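Local coordinates for pentatricopeptide repeat-containing protein 10, chloroplastic (Zea mays, PDB 4M59), which binds specific single-stranded RNA sites in the chloroplast atpH 5'-UTR and psaJ 3'-UTR and shields the transcripts from exonucleases, at residues Gly471-Ile476 with Cys506-Gly511; Val489-Val494 with Lys520-Asn525; Pro526-Phe531 with Asp552-Ser557; Ser533-Tyr538 with Ser545-Val550. The protein carries 4 engineered substitutions. One frame throughout, in Å; residues are numbered along the deposited sequence.

Interaction 1 of 4, residues Gly471-Ile476 with Cys506-Gly511; sequences GNVAGI and CRRLDG
The start of helix 473-483 meets the turn that leads from helix 493-504 into helix 509-519, so two helix-to-helix turns of successive repeats lie side by side, V473 and I476 against C506 and R508. C506 reaches in from its turn: its CB lies 3.9 Å from V473 CG1, while its SG sits between the CA of G471 and the tip of I476, 4.2 Å from I476 CD1. Chi1 of C506 (-61°) sets SG anti to the carbonyl carbon and thus over toward G471. I476 divides its two branches between partners, CD1 going to the sulfur and CG2 to the guanidinium edge of R508, in plane and 3.6 Å from R508 NH2. The arginine chain bends at chi2 and chi3, which brings its head alongside the isoleucine. NH2 also forms a salt bridge with E480, one turn further along helix 473-483, and NH1 bonds D510 OD2 at 3.1 Å from above the carboxylate plane; two acidic groups therefore hold the guanidinium. N472 caps its own helix, OD1 accepting from G475 N at 3.0 Å. R507, with positive phi, closes helix 493-504 as the C-prime residue of a Schellman motif. The start of one helix packing on the turn of the next repeat fits the stacked helical hairpins of the pentatricopeptide repeat superhelix.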
loop_
_atom_site.group_PDB
_atom_site.type_symbol
_atom_site.label_atom_id
_atom_site.label_comp_id
_atom_site.label_asym_id
_atom_site.label_seq_id
_atom_site.Cartn_x
_atom_site.Cartn_y
_atom_site.Cartn_z
ATOM N N GLY A 471 -18.247 -3.546 -24.605
ATOM C CA GLY A 471 -17.857 -3.188 -25.957
ATOM C C GLY A 471 -18.585 -1.941 -26.387
ATOM O O GLY A 471 -18.477 -1.495 -27.522
ATOM N N ASN A 472 -19.334 -1.386 -25.451
ATOM C CA ASN A 472 -20.150 -0.220 -25.687
ATOM C C ASN A 472 -19.290 1.007 -25.767
ATOM O O ASN A 472 -18.938 1.585 -24.757
ATOM C CB ASN A 472 -21.138 -0.076 -24.546
ATOM C CG ASN A 472 -22.179 0.960 -24.812
ATOM O OD1 ASN A 472 -21.905 2.003 -25.384
ATOM N ND2 ASN A 472 -23.389 0.681 -24.390
ATOM N N VAL A 473 -18.962 1.411 -26.981
ATOM C CA VAL A 473 -18.067 2.522 -27.192
ATOM C C VAL A 473 -18.802 3.837 -27.161
ATOM O O VAL A 473 -18.209 4.870 -26.921
ATOM C CB VAL A 473 -17.403 2.390 -28.530
ATOM C CG1 VAL A 473 -16.342 1.343 -28.466
ATOM C CG2 VAL A 473 -18.422 2.016 -29.549
ATOM N N ALA A 474 -20.096 3.803 -27.395
ATOM C CA ALA A 474 -20.869 5.029 -27.449
ATOM C C ALA A 474 -21.118 5.615 -26.070
ATOM O O ALA A 474 -21.462 6.783 -25.940
ATOM C CB ALA A 474 -22.172 4.795 -28.162
ATOM N N GLY A 475 -20.959 4.797 -25.043
ATOM C CA GLY A 475 -21.150 5.244 -23.679
ATOM C C GLY A 475 -19.854 5.760 -23.108
ATOM O O GLY A 475 -19.844 6.550 -22.178
ATOM N N ILE A 476 -18.756 5.303 -23.671
ATOM C CA ILE A 476 -17.470 5.833 -23.306
ATOM C C ILE A 476 -17.406 7.257 -23.760
ATOM O O ILE A 476 -17.282 8.166 -22.961
ATOM C CB ILE A 476 -16.364 5.095 -24.001
ATOM C CG1 ILE A 476 -16.278 3.674 -23.467
ATOM C CG2 ILE A 476 -15.057 5.811 -23.793
ATOM C CD1 ILE A 476 -15.236 2.856 -24.142
ATOM N N CYS A 506 -11.387 -1.707 -25.897
ATOM C CA CYS A 506 -12.312 -1.551 -26.998
ATOM C C CYS A 506 -11.579 -1.037 -28.225
ATOM O O CYS A 506 -12.196 -0.674 -29.213
ATOM C CB CYS A 506 -13.436 -0.591 -26.627
ATOM S SG CYS A 506 -14.441 -1.109 -25.250
ATOM N N ARG A 507 -10.255 -1.010 -28.152
ATOM C CA ARG A 507 -9.420 -0.610 -29.277
ATOM C C ARG A 507 -9.799 0.737 -29.855
ATOM O O ARG A 507 -9.902 0.886 -31.063
ATOM C CB ARG A 507 -9.471 -1.655 -30.378
ATOM C CG ARG A 507 -9.275 -3.061 -29.895
ATOM C CD ARG A 507 -7.845 -3.514 -30.030
ATOM N NE ARG A 507 -7.279 -3.903 -28.745
ATOM C CZ ARG A 507 -7.538 -5.049 -28.127
ATOM N NH1 ARG A 507 -8.361 -5.929 -28.671
ATOM N NH2 ARG A 507 -6.977 -5.311 -26.960
ATOM N N ARG A 508 -10.007 1.718 -28.996
ATOM C CA ARG A 508 -10.270 3.064 -29.459
ATOM C C ARG A 508 -9.030 3.903 -29.364
ATOM O O ARG A 508 -8.842 4.608 -28.393
ATOM C CB ARG A 508 -11.357 3.711 -28.625
ATOM C CG ARG A 508 -12.731 3.480 -29.145
ATOM C CD ARG A 508 -13.381 4.787 -29.441
ATOM N NE ARG A 508 -13.816 5.464 -28.235
ATOM C CZ ARG A 508 -13.921 6.776 -28.135
ATOM N NH1 ARG A 508 -13.598 7.534 -29.160
ATOM N NH2 ARG A 508 -14.330 7.329 -27.013
ATOM N N LEU A 509 -8.190 3.828 -30.381
ATOM C CA LEU A 509 -6.937 4.562 -30.409
ATOM C C LEU A 509 -7.120 6.053 -30.214
ATOM O O LEU A 509 -6.398 6.687 -29.456
ATOM C CB LEU A 509 -6.237 4.331 -31.738
ATOM C CG LEU A 509 -5.250 5.427 -32.080
ATOM C CD1 LEU A 509 -3.908 4.819 -32.292
ATOM C CD2 LEU A 509 -5.723 6.157 -33.301
ATOM N N ASP A 510 -8.083 6.602 -30.926
ATOM C CA ASP A 510 -8.358 8.013 -30.881
ATOM C C ASP A 510 -8.577 8.436 -29.457
ATOM O O ASP A 510 -8.001 9.409 -29.000
ATOM C CB ASP A 510 -9.628 8.262 -31.660
ATOM C CG ASP A 510 -10.754 7.383 -31.188
ATOM O OD1 ASP A 510 -10.497 6.541 -30.307
ATOM O OD2 ASP A 510 -11.883 7.519 -31.695
ATOM N N GLY A 511 -9.404 7.682 -28.750
ATOM C CA GLY A 511 -9.866 8.085 -27.442
ATOM C C GLY A 511 -8.847 7.892 -26.357
ATOM O O GLY A 511 -9.044 8.333 -25.236
#

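Interaction 2 of 4, residues Val489-Val494 with Lys520-Asn525; sequences VFPSWV and KARGYN
In this pentatricopeptide repeat array, the lead-in to helix 493-504 runs beside the loop that follows helix 509-519, and Y524 of the loop fills the angle between P491 and W493. P491 is the centre of an inverse gamma turn, and its carbonyl O accepts from Y524 OH at 3.1 Å, in the carbonyl plane and on a lone pair. Chi1 of Y524 (-60°) turns the ring toward the turn, where W493 lies over one face: W493 CB stands 4.1 Å from the ring centroid, nearly on its normal, a CH-pi contact. The opposite face carries the carbonyl O of R522, nearer the rim. In return the indole offers its edge, with W493 CE3 3.7 Å from Y524 CB. A leucine in place of Y524 would probably leave the carbonyl of P491 without its hydroxyl donor and W493 without an aromatic face beneath its CB. Further out, R522 lays one guanidinium face toward P491 CG, and its NH2 comes 3.1 Å from F490 CZ, with ring and guanidinium planes 77° apart. F490 packs on F490 of the second subunit, so this edge also belongs to the homodimer contact. At the far end of the indole, W493 CZ3 lies 3.5 Å from the backbone O of N525, a residue that is itself poorly ordered.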
loop_
_atom_site.group_PDB
_atom_site.type_symbol
_atom_site.label_atom_id
_atom_site.label_comp_id
_atom_site.label_asym_id
_atom_site.label_seq_id
_atom_site.Cartn_x
_atom_site.Cartn_y
_atom_site.Cartn_z
ATOM N N VAL A 489 -17.930 15.730 -14.201
ATOM C CA VAL A 489 -16.856 14.813 -13.846
ATOM C C VAL A 489 -15.491 15.399 -14.195
ATOM O O VAL A 489 -15.159 15.569 -15.367
ATOM C CB VAL A 489 -17.025 13.448 -14.540
ATOM C CG1 VAL A 489 -17.245 13.634 -16.031
ATOM C CG2 VAL A 489 -15.816 12.562 -14.278
ATOM N N PHE A 490 -14.704 15.705 -13.168
ATOM C CA PHE A 490 -13.383 16.291 -13.361
ATOM C C PHE A 490 -12.380 15.260 -13.870
ATOM O O PHE A 490 -12.356 14.122 -13.390
ATOM C CB PHE A 490 -12.877 16.917 -12.059
ATOM C CG PHE A 490 -11.713 17.847 -12.247
ATOM C CD1 PHE A 490 -10.417 17.358 -12.252
ATOM C CD2 PHE A 490 -11.914 19.204 -12.419
ATOM C CE1 PHE A 490 -9.343 18.209 -12.424
ATOM C CE2 PHE A 490 -10.844 20.062 -12.593
ATOM C CZ PHE A 490 -9.557 19.564 -12.595
ATOM N N PRO A 491 -11.541 15.645 -14.822
ATOM C CA PRO A 491 -10.530 14.718 -15.341
ATOM C C PRO A 491 -9.510 14.334 -14.267
ATOM O O PRO A 491 -8.389 14.845 -14.284
ATOM C CB PRO A 491 -9.856 15.525 -16.453
ATOM C CG PRO A 491 -10.911 16.472 -16.913
ATOM C CD PRO A 491 -11.704 16.827 -15.687
ATOM N N SER A 492 -9.888 13.449 -13.346
ATOM C CA SER A 492 -8.972 13.036 -12.291
ATOM C C SER A 492 -8.086 11.890 -12.767
ATOM O O SER A 492 -8.524 11.038 -13.540
ATOM C CB SER A 492 -9.750 12.613 -11.045
ATOM O OG SER A 492 -11.034 12.123 -11.388
ATOM N N TRP A 493 -6.840 11.871 -12.308
ATOM C CA TRP A 493 -5.906 10.840 -12.709
ATOM C C TRP A 493 -6.612 9.524 -12.853
ATOM O O TRP A 493 -6.409 8.797 -13.809
ATOM C CB TRP A 493 -4.832 10.686 -11.651
ATOM C CG TRP A 493 -4.167 9.365 -11.680
ATOM C CD1 TRP A 493 -4.554 8.243 -11.029
ATOM C CD2 TRP A 493 -2.982 9.029 -12.383
ATOM N NE1 TRP A 493 -3.691 7.222 -11.290
ATOM C CE2 TRP A 493 -2.713 7.686 -12.124
ATOM C CE3 TRP A 493 -2.120 9.737 -13.209
ATOM C CZ2 TRP A 493 -1.624 7.035 -12.656
ATOM C CZ3 TRP A 493 -1.046 9.091 -13.735
ATOM C CH2 TRP A 493 -0.802 7.753 -13.461
ATOM N N VAL A 494 -7.436 9.225 -11.867
ATOM C CA VAL A 494 -8.246 8.030 -11.868
ATOM C C VAL A 494 -9.110 7.935 -13.111
ATOM O O VAL A 494 -9.034 6.959 -13.848
ATOM C CB VAL A 494 -9.150 8.010 -10.637
ATOM C CG1 VAL A 494 -10.267 7.003 -10.812
ATOM C CG2 VAL A 494 -8.329 7.703 -9.414
ATOM N N LYS A 520 -0.768 13.719 -19.731
ATOM C CA LYS A 520 0.485 14.399 -19.965
ATOM C C LYS A 520 0.172 15.847 -20.249
ATOM O O LYS A 520 0.780 16.463 -21.116
ATOM C CB LYS A 520 1.215 13.774 -21.143
ATOM N N ALA A 521 -0.798 16.381 -19.522
ATOM C CA ALA A 521 -1.170 17.772 -19.657
ATOM C C ALA A 521 -1.822 18.306 -18.395
ATOM O O ALA A 521 -1.574 19.435 -18.007
ATOM C CB ALA A 521 -2.077 17.953 -20.835
ATOM N N ARG A 522 -2.663 17.496 -17.760
ATOM C CA ARG A 522 -3.300 17.901 -16.512
ATOM C C ARG A 522 -2.367 17.760 -15.323
ATOM O O ARG A 522 -2.801 17.776 -14.184
ATOM C CB ARG A 522 -4.585 17.120 -16.254
ATOM C CG ARG A 522 -5.806 17.643 -16.986
ATOM C CD ARG A 522 -5.831 19.154 -17.010
ATOM N NE ARG A 522 -7.148 19.699 -17.295
ATOM C CZ ARG A 522 -8.041 19.983 -16.358
ATOM N NH1 ARG A 522 -9.222 20.489 -16.677
ATOM N NH2 ARG A 522 -7.749 19.758 -15.090
ATOM N N GLY A 523 -1.082 17.622 -15.601
ATOM C CA GLY A 523 -0.076 17.598 -14.566
ATOM C C GLY A 523 0.238 16.214 -14.058
ATOM O O GLY A 523 0.847 16.053 -13.009
ATOM N N TYR A 524 -0.162 15.206 -14.809
ATOM C CA TYR A 524 -0.001 13.856 -14.332
ATOM C C TYR A 524 1.266 13.194 -14.824
ATOM O O TYR A 524 1.899 13.632 -15.774
ATOM C CB TYR A 524 -1.223 13.028 -14.670
ATOM C CG TYR A 524 -2.473 13.581 -14.058
ATOM C CD1 TYR A 524 -2.448 14.160 -12.815
ATOM C CD2 TYR A 524 -3.675 13.539 -14.731
ATOM C CE1 TYR A 524 -3.586 14.674 -12.258
ATOM C CE2 TYR A 524 -4.811 14.050 -14.183
ATOM C CZ TYR A 524 -4.766 14.620 -12.947
ATOM O OH TYR A 524 -5.912 15.133 -12.394
ATOM N N ASN A 525 1.622 12.126 -14.132
ATOM C CA ASN A 525 2.870 11.434 -14.320
ATOM C C ASN A 525 2.537 9.993 -14.536
ATOM O O ASN A 525 2.481 9.227 -13.588
ATOM C CB ASN A 525 3.675 11.563 -13.053
ATOM C CG ASN A 525 2.807 11.841 -11.869
ATOM O OD1 ASN A 525 2.778 12.959 -11.363
ATOM N ND2 ASN A 525 2.060 10.834 -11.432
#

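Interaction 3 of 4, residues Pro526-Phe531 with Asp552-Ser557; sequences PDLVIF and DSIKRS. With nucleotides of chain C.
The carbonyl O of D527 takes two backbone donors, F531 N at 3.0 Å and, weakly, I530 N, at the start of the helix whose F531 packs on I554. D527 OD1 adds an N-cap bond from V529 N at 2.7 Å, the donor above the carboxylate plane, and OD2 forms a salt bridge with R497 of helix 493-504. No hydrogen bond crosses the contact; F531 on I554 carries it, with two polar oxygens, S553 O and S557 OG, near the ring. F531 lays one ring face toward I554 CA, offset to the rim, while I554 CG1 comes within 3.5 Å of F531 CB. The two side chains slide past each other in opposite directions; chi1 of F531 (-74°) leaves its CG anti to the carbonyl carbon, which carries the far end of the ring to S557, with F531 CZ 3.8 Å from S557 OG. L528 adds a looser touch, its CD1 4.3 Å from I554 CG2. V529 points elsewhere, to the RNA: its CG2 lies 3.8 Å from N7 of adenosine 11 of chain C. Helix 528-539 is thus held between helix 544-555, which receives F531, helix 493-504, which takes V529 on R497 and I501 and I530 on W493, and helix 509-519, where I530 also meets F516.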
loop_
_atom_site.group_PDB
_atom_site.type_symbol
_atom_site.label_atom_id
_atom_site.label_comp_id
_atom_site.label_asym_id
_atom_site.label_seq_id
_atom_site.Cartn_x
_atom_site.Cartn_y
_atom_site.Cartn_z
ATOM N N PRO A 526 2.318 9.627 -15.797
ATOM C CA PRO A 526 1.776 8.362 -16.286
ATOM C C PRO A 526 2.425 7.149 -15.658
ATOM O O PRO A 526 3.585 7.202 -15.285
ATOM C CB PRO A 526 2.077 8.416 -17.781
ATOM C CG PRO A 526 3.002 9.541 -17.964
ATOM C CD PRO A 526 2.720 10.496 -16.901
ATOM N N ASP A 527 1.726 6.107 -15.647
ATOM C CA ASP A 527 2.244 4.908 -15.035
ATOM C C ASP A 527 2.405 3.826 -16.071
ATOM O O ASP A 527 1.909 3.950 -17.172
ATOM C CB ASP A 527 1.322 4.459 -13.912
ATOM C CG ASP A 527 0.361 3.397 -14.336
ATOM O OD1 ASP A 527 0.753 2.218 -14.311
ATOM O OD2 ASP A 527 -0.791 3.726 -14.668
ATOM N N LEU A 528 3.092 2.752 -15.710
ATOM C CA LEU A 528 3.486 1.732 -16.669
ATOM C C LEU A 528 2.311 1.102 -17.390
ATOM O O LEU A 528 2.417 0.687 -18.540
ATOM C CB LEU A 528 4.288 0.647 -15.974
ATOM C CG LEU A 528 5.029 -0.298 -16.910
ATOM C CD1 LEU A 528 6.085 0.466 -17.637
ATOM C CD2 LEU A 528 5.637 -1.413 -16.132
ATOM N N VAL A 529 1.191 1.025 -16.700
ATOM C CA VAL A 529 -0.033 0.517 -17.276
ATOM C C VAL A 529 -0.418 1.368 -18.467
ATOM O O VAL A 529 -0.769 0.860 -19.520
ATOM C CB VAL A 529 -1.146 0.557 -16.240
ATOM C CG1 VAL A 529 -2.496 0.417 -16.885
ATOM C CG2 VAL A 529 -0.931 -0.526 -15.224
ATOM N N ILE A 530 -0.328 2.676 -18.288
ATOM C CA ILE A 530 -0.693 3.617 -19.324
ATOM C C ILE A 530 0.287 3.584 -20.468
ATOM O O ILE A 530 -0.103 3.495 -21.614
ATOM C CB ILE A 530 -0.740 5.025 -18.765
ATOM C CG1 ILE A 530 -1.943 5.172 -17.854
ATOM C CG2 ILE A 530 -0.832 6.025 -19.871
ATOM C CD1 ILE A 530 -2.042 6.491 -17.204
ATOM N N PHE A 531 1.564 3.657 -20.158
ATOM C CA PHE A 531 2.588 3.643 -21.173
ATOM C C PHE A 531 2.448 2.424 -22.057
ATOM O O PHE A 531 2.291 2.543 -23.257
ATOM C CB PHE A 531 3.962 3.613 -20.522
ATOM C CG PHE A 531 4.391 4.917 -19.911
ATOM C CD1 PHE A 531 4.780 5.973 -20.700
ATOM C CD2 PHE A 531 4.452 5.067 -18.547
ATOM C CE1 PHE A 531 5.191 7.154 -20.143
ATOM C CE2 PHE A 531 4.863 6.249 -17.996
ATOM C CZ PHE A 531 5.240 7.282 -18.790
ATOM N N ASP A 552 10.762 5.071 -25.300
ATOM C CA ASP A 552 11.835 5.880 -24.774
ATOM C C ASP A 552 11.279 6.768 -23.697
ATOM O O ASP A 552 11.901 6.979 -22.670
ATOM C CB ASP A 552 12.449 6.721 -25.882
ATOM C CG ASP A 552 12.987 5.878 -27.012
ATOM O OD1 ASP A 552 13.098 4.652 -26.839
ATOM O OD2 ASP A 552 13.318 6.449 -28.075
ATOM N N SER A 553 10.081 7.266 -23.927
ATOM C CA SER A 553 9.451 8.130 -22.964
ATOM C C SER A 553 9.124 7.381 -21.704
ATOM O O SER A 553 8.833 7.985 -20.688
ATOM C CB SER A 553 8.192 8.743 -23.536
ATOM O OG SER A 553 8.481 9.984 -24.146
ATOM N N ILE A 554 9.142 6.059 -21.773
ATOM C CA ILE A 554 9.030 5.257 -20.575
ATOM C C ILE A 554 10.368 5.374 -19.898
ATOM O O ILE A 554 10.456 5.569 -18.691
ATOM C CB ILE A 554 8.787 3.778 -20.902
ATOM C CG1 ILE A 554 7.360 3.557 -21.386
ATOM C CG2 ILE A 554 9.040 2.894 -19.699
ATOM C CD1 ILE A 554 7.079 2.144 -21.770
ATOM N N LYS A 555 11.429 5.250 -20.686
ATOM C CA LYS A 555 12.788 5.343 -20.163
ATOM C C LYS A 555 13.059 6.727 -19.583
ATOM O O LYS A 555 13.621 6.852 -18.492
ATOM C CB LYS A 555 13.805 5.022 -21.259
ATOM C CG LYS A 555 13.930 3.541 -21.577
ATOM C CD LYS A 555 15.086 3.277 -22.525
ATOM C CE LYS A 555 14.677 3.491 -23.973
ATOM N NZ LYS A 555 15.731 3.042 -24.923
ATOM N N ARG A 556 12.654 7.760 -20.313
ATOM C CA ARG A 556 12.853 9.135 -19.869
ATOM C C ARG A 556 12.018 9.439 -18.628
ATOM O O ARG A 556 12.238 10.443 -17.953
ATOM C CB ARG A 556 12.502 10.113 -20.993
ATOM C CG ARG A 556 13.195 9.823 -22.312
ATOM C CD ARG A 556 14.098 10.975 -22.727
ATOM N NE ARG A 556 15.260 10.514 -23.484
ATOM C CZ ARG A 556 15.853 11.221 -24.440
ATOM N NH1 ARG A 556 15.394 12.420 -24.767
ATOM N NH2 ARG A 556 16.905 10.726 -25.078
ATOM N N SER A 557 11.063 8.565 -18.336
ATOM C CA SER A 557 10.194 8.734 -17.179
ATOM C C SER A 557 10.865 8.221 -15.909
ATOM O O SER A 557 10.819 8.868 -14.864
ATOM C CB SER A 557 8.861 8.022 -17.397
ATOM O OG SER A 557 7.999 8.205 -16.288
ATOM P P A C 11 -4.561 -2.724 -11.916
ATOM O OP1 A C 11 -3.314 -3.512 -11.751
ATOM O OP2 A C 11 -4.684 -1.392 -11.267
ATOM O "O5'" A C 11 -4.819 -2.531 -13.476
ATOM C "C5'" A C 11 -6.083 -2.832 -14.044
ATOM C "C4'" A C 11 -5.961 -3.184 -15.502
ATOM O "O4'" A C 11 -4.752 -2.613 -16.045
ATOM C "C3'" A C 11 -5.837 -4.669 -15.799
ATOM O "O3'" A C 11 -7.090 -5.328 -15.792
ATOM C "C2'" A C 11 -5.118 -4.699 -17.145
ATOM O "O2'" A C 11 -6.037 -4.528 -18.215
ATOM C "C1'" A C 11 -4.236 -3.447 -17.060
ATOM N N9 A C 11 -2.836 -3.760 -16.728
ATOM C C8 A C 11 -2.326 -4.139 -15.511
ATOM N N7 A C 11 -1.029 -4.339 -15.518
ATOM C C5 A C 11 -0.661 -4.066 -16.831
ATOM C C6 A C 11 0.579 -4.093 -17.492
ATOM N N6 A C 11 1.727 -4.422 -16.897
ATOM N N1 A C 11 0.602 -3.767 -18.801
ATOM C C2 A C 11 -0.551 -3.435 -19.400
ATOM N N3 A C 11 -1.777 -3.374 -18.886
ATOM C C4 A C 11 -1.763 -3.704 -17.583
#

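Interaction 4 of 4, residues Ser533-Tyr538 with Ser545-Val550; sequences SMLSIY and SKATEV
The ring of Y538 carries K546 on one face and V550 at its edge: K546 CB stands 3.8 Å from the ring centroid, 25° off the normal, a CH-pi contact, and V550 CG2 lies in the ring plane 3.7 Å from Y538 CE2. The lysine chain then follows the ring outward, bending at chi3 and chi4, until K546 CE is 3.5 Å from Y538 OH. That hydroxyl is hydrogen-bonded to E513 of helix 509-519, whose side chain also touches K546. Beside the ring, A547 fits the gap between two residues of helix 533-538: its CB is 3.8 Å from Y538 CB and 3.7 Å from L535 CD1. L535, with CG anti to the backbone N (chi1 -175°), brings CD1 close against the carbonyl of A547 as well. The two helices run almost antiparallel, with axes 8.6 Å apart and a crossing angle of -159°, as in the helical hairpin of a pentatricopeptide repeat; L535 and A547 have the closest CA atoms. Were Y538 an alanine, the K546 chain would probably lose the ring beneath it, V550 its edge contact and E513 its hydroxyl partner. The hairpin is therefore joined by apolar contacts and a ring face: the apolar part of the lysine chain, CB to CE, covers the ring, while the hydroxyl of Y538 is turned to E513 of the neighbouring helix and satisfied there.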
loop_
_atom_site.group_PDB
_atom_site.type_symbol
_atom_site.label_atom_id
_atom_site.label_comp_id
_atom_site.label_asym_id
_atom_site.label_seq_id
_atom_site.Cartn_x
_atom_site.Cartn_y
_atom_site.Cartn_z
ATOM N N SER A 533 0.079 0.147 -22.539
ATOM C CA SER A 533 -1.142 0.094 -23.303
ATOM C C SER A 533 -0.985 0.928 -24.545
ATOM O O SER A 533 -1.377 0.524 -25.626
ATOM C CB SER A 533 -2.271 0.677 -22.499
ATOM O OG SER A 533 -2.487 1.997 -22.935
ATOM N N MET A 534 -0.407 2.106 -24.391
ATOM C CA MET A 534 -0.180 2.958 -25.538
ATOM C C MET A 534 0.792 2.298 -26.475
ATOM O O MET A 534 0.735 2.488 -27.674
ATOM C CB MET A 534 0.342 4.316 -25.109
ATOM C CG MET A 534 -0.612 5.068 -24.241
ATOM S SD MET A 534 -2.176 5.380 -25.029
ATOM C CE MET A 534 -1.694 6.650 -26.166
ATOM N N LEU A 535 1.687 1.504 -25.925
ATOM C CA LEU A 535 2.690 0.880 -26.752
ATOM C C LEU A 535 2.095 -0.249 -27.550
ATOM O O LEU A 535 2.476 -0.473 -28.684
ATOM C CB LEU A 535 3.821 0.351 -25.897
ATOM C CG LEU A 535 4.980 -0.212 -26.693
ATOM C CD1 LEU A 535 5.529 0.875 -27.533
ATOM C CD2 LEU A 535 6.025 -0.729 -25.759
ATOM N N SER A 536 1.155 -0.960 -26.947
ATOM C CA SER A 536 0.560 -2.109 -27.599
ATOM C C SER A 536 -0.471 -1.701 -28.620
ATOM O O SER A 536 -0.657 -2.372 -29.621
ATOM C CB SER A 536 -0.085 -3.033 -26.582
ATOM O OG SER A 536 -0.667 -4.142 -27.225
ATOM N N ILE A 537 -1.148 -0.595 -28.371
ATOM C CA ILE A 537 -2.142 -0.134 -29.314
ATOM C C ILE A 537 -1.481 0.408 -30.569
ATOM O O ILE A 537 -1.965 0.185 -31.666
ATOM C CB ILE A 537 -3.107 0.886 -28.684
ATOM C CG1 ILE A 537 -4.270 1.151 -29.624
ATOM C CG2 ILE A 537 -2.415 2.169 -28.347
ATOM C CD1 ILE A 537 -5.011 -0.083 -30.007
ATOM N N TYR A 538 -0.362 1.100 -30.410
ATOM C CA TYR A 538 0.355 1.628 -31.556
ATOM C C TYR A 538 0.977 0.477 -32.301
ATOM O O TYR A 538 1.092 0.497 -33.520
ATOM C CB TYR A 538 1.451 2.600 -31.117
ATOM C CG TYR A 538 0.972 3.928 -30.590
ATOM C CD1 TYR A 538 -0.262 4.437 -30.941
ATOM C CD2 TYR A 538 1.757 4.670 -29.740
ATOM C CE1 TYR A 538 -0.689 5.645 -30.453
ATOM C CE2 TYR A 538 1.331 5.877 -29.249
ATOM C CZ TYR A 538 0.109 6.358 -29.609
ATOM O OH TYR A 538 -0.301 7.565 -29.119
ATOM N N SER A 545 6.495 4.936 -35.407
ATOM C CA SER A 545 6.968 6.231 -34.959
ATOM C C SER A 545 6.578 6.548 -33.533
ATOM O O SER A 545 7.429 6.814 -32.698
ATOM C CB SER A 545 6.427 7.328 -35.854
ATOM O OG SER A 545 6.334 8.532 -35.125
ATOM N N LYS A 546 5.286 6.517 -33.261
ATOM C CA LYS A 546 4.795 6.874 -31.951
ATOM C C LYS A 546 5.216 5.852 -30.928
ATOM O O LYS A 546 5.634 6.197 -29.834
ATOM C CB LYS A 546 3.279 6.988 -31.955
ATOM C CG LYS A 546 2.719 7.590 -33.208
ATOM C CD LYS A 546 1.257 7.878 -33.054
ATOM C CE LYS A 546 1.056 8.917 -32.006
ATOM N NZ LYS A 546 1.951 10.063 -32.264
ATOM N N ALA A 547 5.114 4.588 -31.292
ATOM C CA ALA A 547 5.364 3.522 -30.351
ATOM C C ALA A 547 6.746 3.624 -29.749
ATOM O O ALA A 547 6.901 3.544 -28.539
ATOM C CB ALA A 547 5.180 2.201 -31.013
ATOM N N THR A 548 7.748 3.813 -30.592
ATOM C CA THR A 548 9.118 3.915 -30.126
ATOM C C THR A 548 9.276 5.149 -29.269
ATOM O O THR A 548 10.078 5.178 -28.349
ATOM C CB THR A 548 10.082 4.027 -31.281
ATOM O OG1 THR A 548 9.815 5.227 -32.004
ATOM C CG2 THR A 548 9.902 2.861 -32.201
ATOM N N GLU A 549 8.495 6.170 -29.567
ATOM C CA GLU A 549 8.572 7.393 -28.808
ATOM C C GLU A 549 8.023 7.157 -27.426
ATOM O O GLU A 549 8.477 7.757 -26.469
ATOM C CB GLU A 549 7.793 8.508 -29.498
ATOM C CG GLU A 549 8.574 9.797 -29.647
ATOM C CD GLU A 549 7.763 10.877 -30.326
ATOM O OE1 GLU A 549 6.579 10.630 -30.624
ATOM O OE2 GLU A 549 8.305 11.973 -30.561
ATOM N N VAL A 550 7.065 6.255 -27.339
ATOM C CA VAL A 550 6.487 5.908 -26.060
ATOM C C VAL A 550 7.468 5.116 -25.222
ATOM O O VAL A 550 7.634 5.366 -24.056
ATOM C CB VAL A 550 5.209 5.107 -26.240
ATOM C CG1 VAL A 550 4.673 4.652 -24.932
ATOM C CG2 VAL A 550 4.198 5.936 -26.907
#

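Overall arrangement
The four contacts follow successive helices through neighbouring repeats. Interactions 3 and 4 share helices 528-539 and 544-555, with centres 10 Å apart; interaction 4 nests inside the loop closed by interaction 3, and they meet where F531 O lies 3.6 Å from V550 CG1. Interaction 2 joins interaction 3 through W493, whose CH2 is 3.7 Å from D527 N; both also touch the second subunit. Interaction 1 reaches interaction 4 through L509, its CD1 3.8 Å from Y538 CE1, but stays about 9 Å (nearest atoms) from interaction 2. The RNA runs near interactions 1, 3 and 4: V529 meets adenosine 11 of chain C, and S536 packs on a sugar.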